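Local atomic coordinates of antibiotic biosynthesis monooxygenase (Shewanella loihica, PDB entry 2RIL), a protein that is probably an oxidoreductase of the antibiotic biosynthesis monooxygenase kind, and is found as an assembly of two chains. Residues S3-V14 against Y54-E65. Residues are numbered along the deposited sequence; the frame is centred on the assembly and turned at random.
Sequences SAPVTLINPFKV and YQLINVAIWQSE
Pro11 sets its CB over the centre of the Tyr54 ring, 3.6 Å from the centroid and 11° off the ring normal, a CH-pi contact in which proline's compact, rigid ring holds CB squarely over the aromatic face. Lacking an N-H, Pro11 fits a non-hydrogen-bonded position, where its backbone N owes nothing to the partner strand. Beside it the CG2 methyls of Ile9 and Ile57 meet at 3.7 Å. Farther along, CG2 of Thr7, swung anti to its own N, presses on Val59 CG1 at 3.4 Å, a distance short enough to mark a tightly packed spot; beta-branched residues keep this face filled near the backbone. Phe12, Leu56, Asn58, Leu8, Ala60, Val6 and Trp62 project from the other face. There Val6, in one of its two modelled conformers, splits its branches: CG1 reaches Glu65 CG at 3.6 Å, and CG2 packs on Trp62 CB.

Seven antiparallel backbone bonds join the strands, from Val6 N to Trp62 O (3.0 Å) through to Phe12 N to Leu56 O (2.8 Å). Past Phe12 the pairing gives way to a water that accepts from both Val14 N and Gln55 N. At the other end Ser64 N-caps the following helix, its OG bonding Asp67 N.

Helix 19-33 covers the face of Leu56, Asn58 and Trp62. On the Pro11 face, Tyr54 OH is hydrogen-bonded to Tyr54 OH of the second subunit, and Ile9 packs on Ile57 of that subunit. The two strands are the central pair of a four-stranded antiparallel sheet, helices on one face and the partner chain mainly against the other, consistent with the dimeric alpha/beta-barrel fold.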
loop_
_atom_site.group_PDB
_atom_site.type_symbol
_atom_site.label_atom_id
_atom_site.label_comp_id
_atom_site.label_asym_id
_atom_site.label_seq_id
_atom_site.Cartn_x
_atom_site.Cartn_y
_atom_site.Cartn_z
ATOM N N SER A 3 19.106 -10.407 -6.781
ATOM C CA SER A 3 17.698 -10.488 -6.507
ATOM C C SER A 3 17.433 -10.475 -5.011
ATOM O O SER A 3 18.270 -10.883 -4.219
ATOM C CB SER A 3 17.135 -11.772 -7.075
ATOM O OG SER A 3 17.160 -11.742 -8.503
ATOM N N ALA A 4 16.239 -10.022 -4.645
ATOM C CA ALA A 4 15.743 -10.027 -3.282
ATOM C C ALA A 4 14.230 -9.897 -3.358
ATOM O O ALA A 4 13.730 -9.410 -4.360
ATOM C CB ALA A 4 16.337 -8.863 -2.486
ATOM N N PRO A 5 13.510 -10.359 -2.330
ATOM C CA PRO A 5 12.054 -10.226 -2.303
ATOM C C PRO A 5 11.635 -8.788 -2.517
ATOM O O PRO A 5 12.327 -7.839 -2.090
ATOM C CB PRO A 5 11.671 -10.744 -0.910
ATOM C CG PRO A 5 12.749 -11.733 -0.590
ATOM C CD PRO A 5 13.991 -11.075 -1.134
ATOM N N VAL A 6 10.543 -8.628 -3.254
ATOM C CA VAL A 6 9.973 -7.316 -3.562
ATOM C C VAL A 6 8.495 -7.314 -3.225
ATOM O O VAL A 6 7.857 -8.371 -3.112
ATOM C CB VAL A 6 10.136 -6.880 -5.059
ATOM C CG1 VAL A 6 11.612 -6.718 -5.419
ATOM C CG2 VAL A 6 9.460 -7.856 -6.024
ATOM N N THR A 7 7.949 -6.115 -3.086
ATOM C CA THR A 7 6.544 -5.933 -2.801
ATOM C C THR A 7 5.900 -5.203 -3.946
ATOM O O THR A 7 6.355 -4.123 -4.317
ATOM C CB THR A 7 6.349 -5.125 -1.525
ATOM O OG1 THR A 7 6.992 -5.822 -0.446
ATOM C CG2 THR A 7 4.860 -4.933 -1.208
ATOM N N LEU A 8 4.829 -5.763 -4.511
ATOM C CA LEU A 8 3.994 -5.029 -5.453
ATOM C C LEU A 8 2.970 -4.282 -4.611
ATOM O O LEU A 8 2.292 -4.903 -3.812
ATOM C CB LEU A 8 3.282 -6.021 -6.383
ATOM C CG LEU A 8 2.110 -5.486 -7.216
ATOM C CD1 LEU A 8 2.598 -4.560 -8.305
ATOM C CD2 LEU A 8 1.204 -6.557 -7.758
ATOM N N ILE A 9 2.826 -2.965 -4.828
ATOM C CA ILE A 9 1.691 -2.242 -4.276
ATOM C C ILE A 9 0.923 -1.695 -5.469
ATOM O O ILE A 9 1.504 -1.036 -6.346
ATOM C CB ILE A 9 2.087 -1.140 -3.293
ATOM C CG1 ILE A 9 2.944 -1.704 -2.155
ATOM C CG2 ILE A 9 0.829 -0.501 -2.756
ATOM C CD1 ILE A 9 3.507 -0.651 -1.173
ATOM N N ASN A 10 -0.360 -2.040 -5.521
ATOM C CA ASN A 10 -1.226 -1.659 -6.623
ATOM C C ASN A 10 -2.506 -1.030 -6.108
ATOM O O ASN A 10 -3.421 -1.729 -5.678
ATOM C CB ASN A 10 -1.552 -2.881 -7.489
ATOM C CG ASN A 10 -2.074 -2.521 -8.837
ATOM O OD1 ASN A 10 -2.261 -1.332 -9.104
ATOM N ND2 ASN A 10 -2.345 -3.527 -9.697
ATOM N N PRO A 11 -2.544 0.312 -6.068
ATOM C CA PRO A 11 -3.751 1.015 -5.648
ATOM C C PRO A 11 -4.724 1.126 -6.801
ATOM O O PRO A 11 -4.315 1.497 -7.906
ATOM C CB PRO A 11 -3.232 2.405 -5.255
ATOM C CG PRO A 11 -2.072 2.624 -6.123
ATOM C CD PRO A 11 -1.475 1.249 -6.423
ATOM N N PHE A 12 -5.987 0.793 -6.537
ATOM C CA PHE A 12 -7.038 0.827 -7.552
ATOM C C PHE A 12 -8.078 1.933 -7.331
ATOM O O PHE A 12 -8.612 2.069 -6.254
ATOM C CB PHE A 12 -7.805 -0.492 -7.543
ATOM C CG PHE A 12 -6.994 -1.687 -7.992
ATOM C CD1 PHE A 12 -6.834 -1.964 -9.302
ATOM C CD2 PHE A 12 -6.409 -2.545 -7.081
ATOM C CE1 PHE A 12 -6.102 -3.052 -9.728
ATOM C CE2 PHE A 12 -5.684 -3.618 -7.503
ATOM C CZ PHE A 12 -5.522 -3.867 -8.835
ATOM N N LYS A 13 -8.413 2.648 -8.402
ATOM C CA LYS A 13 -9.566 3.537 -8.402
ATOM C C LYS A 13 -10.749 2.709 -8.860
ATOM O O LYS A 13 -10.770 2.237 -9.989
ATOM C CB LYS A 13 -9.348 4.732 -9.307
ATOM C CG LYS A 13 -8.218 5.603 -8.812
ATOM C CD LYS A 13 -8.096 6.904 -9.605
ATOM C CE LYS A 13 -6.977 7.730 -9.094
ATOM N NZ LYS A 13 -6.969 9.112 -9.705
ATOM N N VAL A 14 -11.687 2.511 -7.938
ATOM C CA VAL A 14 -12.878 1.684 -8.152
ATOM C C VAL A 14 -14.072 2.581 -8.474
ATOM O O VAL A 14 -14.357 3.524 -7.737
ATOM C CB VAL A 14 -13.175 0.870 -6.875
ATOM C CG1 VAL A 14 -14.468 0.008 -7.055
ATOM C CG2 VAL A 14 -11.970 -0.003 -6.524
ATOM N N TYR A 54 -8.575 5.290 -3.166
ATOM C CA TYR A 54 -8.305 3.924 -3.579
ATOM C C TYR A 54 -9.118 2.982 -2.684
ATOM O O TYR A 54 -8.698 2.676 -1.559
ATOM C CB TYR A 54 -6.796 3.666 -3.449
ATOM C CG TYR A 54 -5.977 4.555 -4.336
ATOM C CD1 TYR A 54 -6.103 4.497 -5.704
ATOM C CD2 TYR A 54 -5.048 5.460 -3.797
ATOM C CE1 TYR A 54 -5.326 5.300 -6.540
ATOM C CE2 TYR A 54 -4.269 6.235 -4.616
ATOM C CZ TYR A 54 -4.431 6.184 -5.983
ATOM O OH TYR A 54 -3.655 6.994 -6.794
ATOM N N GLN A 55 -10.284 2.527 -3.149
ATOM C CA GLN A 55 -11.101 1.649 -2.319
ATOM C C GLN A 55 -10.482 0.247 -2.203
ATOM O O GLN A 55 -10.827 -0.480 -1.282
ATOM C CB GLN A 55 -12.538 1.523 -2.825
ATOM C CG GLN A 55 -13.456 2.702 -2.568
ATOM C CD GLN A 55 -14.885 2.332 -2.881
ATOM O OE1 GLN A 55 -15.502 1.560 -2.154
ATOM N NE2 GLN A 55 -15.417 2.889 -3.962
ATOM N N LEU A 56 -9.590 -0.113 -3.138
ATOM C CA LEU A 56 -8.799 -1.344 -3.080
ATOM C C LEU A 56 -7.345 -1.023 -3.281
ATOM O O LEU A 56 -7.008 -0.238 -4.146
ATOM C CB LEU A 56 -9.193 -2.366 -4.143
ATOM C CG LEU A 56 -10.613 -2.915 -4.033
ATOM C CD1 LEU A 56 -10.962 -3.691 -5.337
ATOM C CD2 LEU A 56 -10.797 -3.783 -2.788
ATOM N N ILE A 57 -6.483 -1.632 -2.460
ATOM C CA ILE A 57 -5.039 -1.596 -2.671
ATOM C C ILE A 57 -4.488 -2.968 -2.427
ATOM O O ILE A 57 -4.668 -3.519 -1.330
ATOM C CB ILE A 57 -4.274 -0.602 -1.737
ATOM C CG1 ILE A 57 -4.826 0.824 -1.881
ATOM C CG2 ILE A 57 -2.780 -0.663 -2.030
ATOM C CD1 ILE A 57 -4.080 1.894 -1.087
ATOM N N ASN A 58 -3.894 -3.581 -3.451
ATOM C CA ASN A 58 -3.267 -4.881 -3.261
ATOM C C ASN A 58 -1.813 -4.715 -2.874
ATOM O O ASN A 58 -1.094 -3.852 -3.407
ATOM C CB ASN A 58 -3.358 -5.744 -4.510
ATOM C CG ASN A 58 -2.912 -7.166 -4.246
ATOM O OD1 ASN A 58 -3.245 -7.726 -3.180
ATOM N ND2 ASN A 58 -2.180 -7.766 -5.184
ATOM N N VAL A 59 -1.348 -5.570 -1.955
ATOM C CA VAL A 59 0.037 -5.614 -1.524
ATOM C C VAL A 59 0.489 -7.065 -1.623
ATOM O O VAL A 59 0.035 -7.884 -0.848
ATOM C CB VAL A 59 0.214 -5.074 -0.108
ATOM C CG1 VAL A 59 1.747 -5.024 0.241
ATOM C CG2 VAL A 59 -0.370 -3.656 0.087
ATOM N N ALA A 60 1.351 -7.366 -2.596
ATOM C CA ALA A 60 1.791 -8.748 -2.870
ATOM C C ALA A 60 3.290 -8.862 -2.717
ATOM O O ALA A 60 4.010 -7.904 -2.983
ATOM C CB ALA A 60 1.429 -9.142 -4.282
ATOM N N ILE A 61 3.751 -10.035 -2.320
ATOM C CA ILE A 61 5.159 -10.293 -2.133
ATOM C C ILE A 61 5.609 -11.314 -3.178
ATOM O O ILE A 61 4.948 -12.353 -3.394
ATOM C CB ILE A 61 5.482 -10.844 -0.749
ATOM C CG1 ILE A 61 4.704 -10.083 0.320
ATOM C CG2 ILE A 61 7.015 -10.778 -0.516
ATOM C CD1 ILE A 61 5.248 -8.750 0.561
ATOM N N TRP A 62 6.708 -10.987 -3.839
ATOM C CA TRP A 62 7.317 -11.823 -4.862
ATOM C C TRP A 62 8.768 -12.133 -4.465
ATOM O O TRP A 62 9.445 -11.309 -3.860
ATOM C CB TRP A 62 7.288 -11.110 -6.216
ATOM C CG TRP A 62 5.938 -11.053 -6.807
ATOM C CD1 TRP A 62 4.917 -10.182 -6.497
ATOM C CD2 TRP A 62 5.399 -11.980 -7.742
ATOM N NE1 TRP A 62 3.805 -10.490 -7.199
ATOM C CE2 TRP A 62 4.079 -11.575 -8.004
ATOM C CE3 TRP A 62 5.935 -13.074 -8.443
ATOM C CZ2 TRP A 62 3.284 -12.235 -8.916
ATOM C CZ3 TRP A 62 5.135 -13.715 -9.334
ATOM C CH2 TRP A 62 3.831 -13.296 -9.565
ATOM N N GLN A 63 9.254 -13.286 -4.890
ATOM C CA GLN A 63 10.614 -13.676 -4.544
ATOM C C GLN A 63 11.702 -12.778 -5.146
ATOM O O GLN A 63 12.789 -12.629 -4.587
ATOM C CB GLN A 63 10.827 -15.098 -5.028
ATOM C CG GLN A 63 12.148 -15.690 -4.569
ATOM C CD GLN A 63 12.097 -16.046 -3.064
ATOM O OE1 GLN A 63 11.215 -16.828 -2.629
ATOM N NE2 GLN A 63 13.000 -15.454 -2.262
ATOM N N SER A 64 11.418 -12.178 -6.311
ATOM C CA SER A 64 12.350 -11.289 -6.987
ATOM C C SER A 64 11.648 -10.426 -7.967
ATOM O O SER A 64 10.533 -10.756 -8.414
ATOM C CB SER A 64 13.399 -12.124 -7.756
ATOM O OG SER A 64 12.824 -12.876 -8.793
ATOM N N GLU A 65 12.330 -9.347 -8.346
ATOM C CA GLU A 65 11.865 -8.494 -9.435
ATOM C C GLU A 65 11.703 -9.324 -10.715
ATOM O O GLU A 65 10.695 -9.169 -11.431
ATOM C CB GLU A 65 12.865 -7.361 -9.726
ATOM C CG GLU A 65 12.881 -6.239 -8.756
ATOM C CD GLU A 65 13.904 -5.173 -9.115
ATOM O OE1 GLU A 65 13.839 -4.656 -10.230
ATOM O OE2 GLU A 65 14.756 -4.865 -8.279
HETATM O O HOH W 1 14.998 -8.735 -7.382
HETATM O O HOH W 2 -11.540 3.908 -5.396
HETATM O O HOH W 3 -14.213 4.786 -5.590
#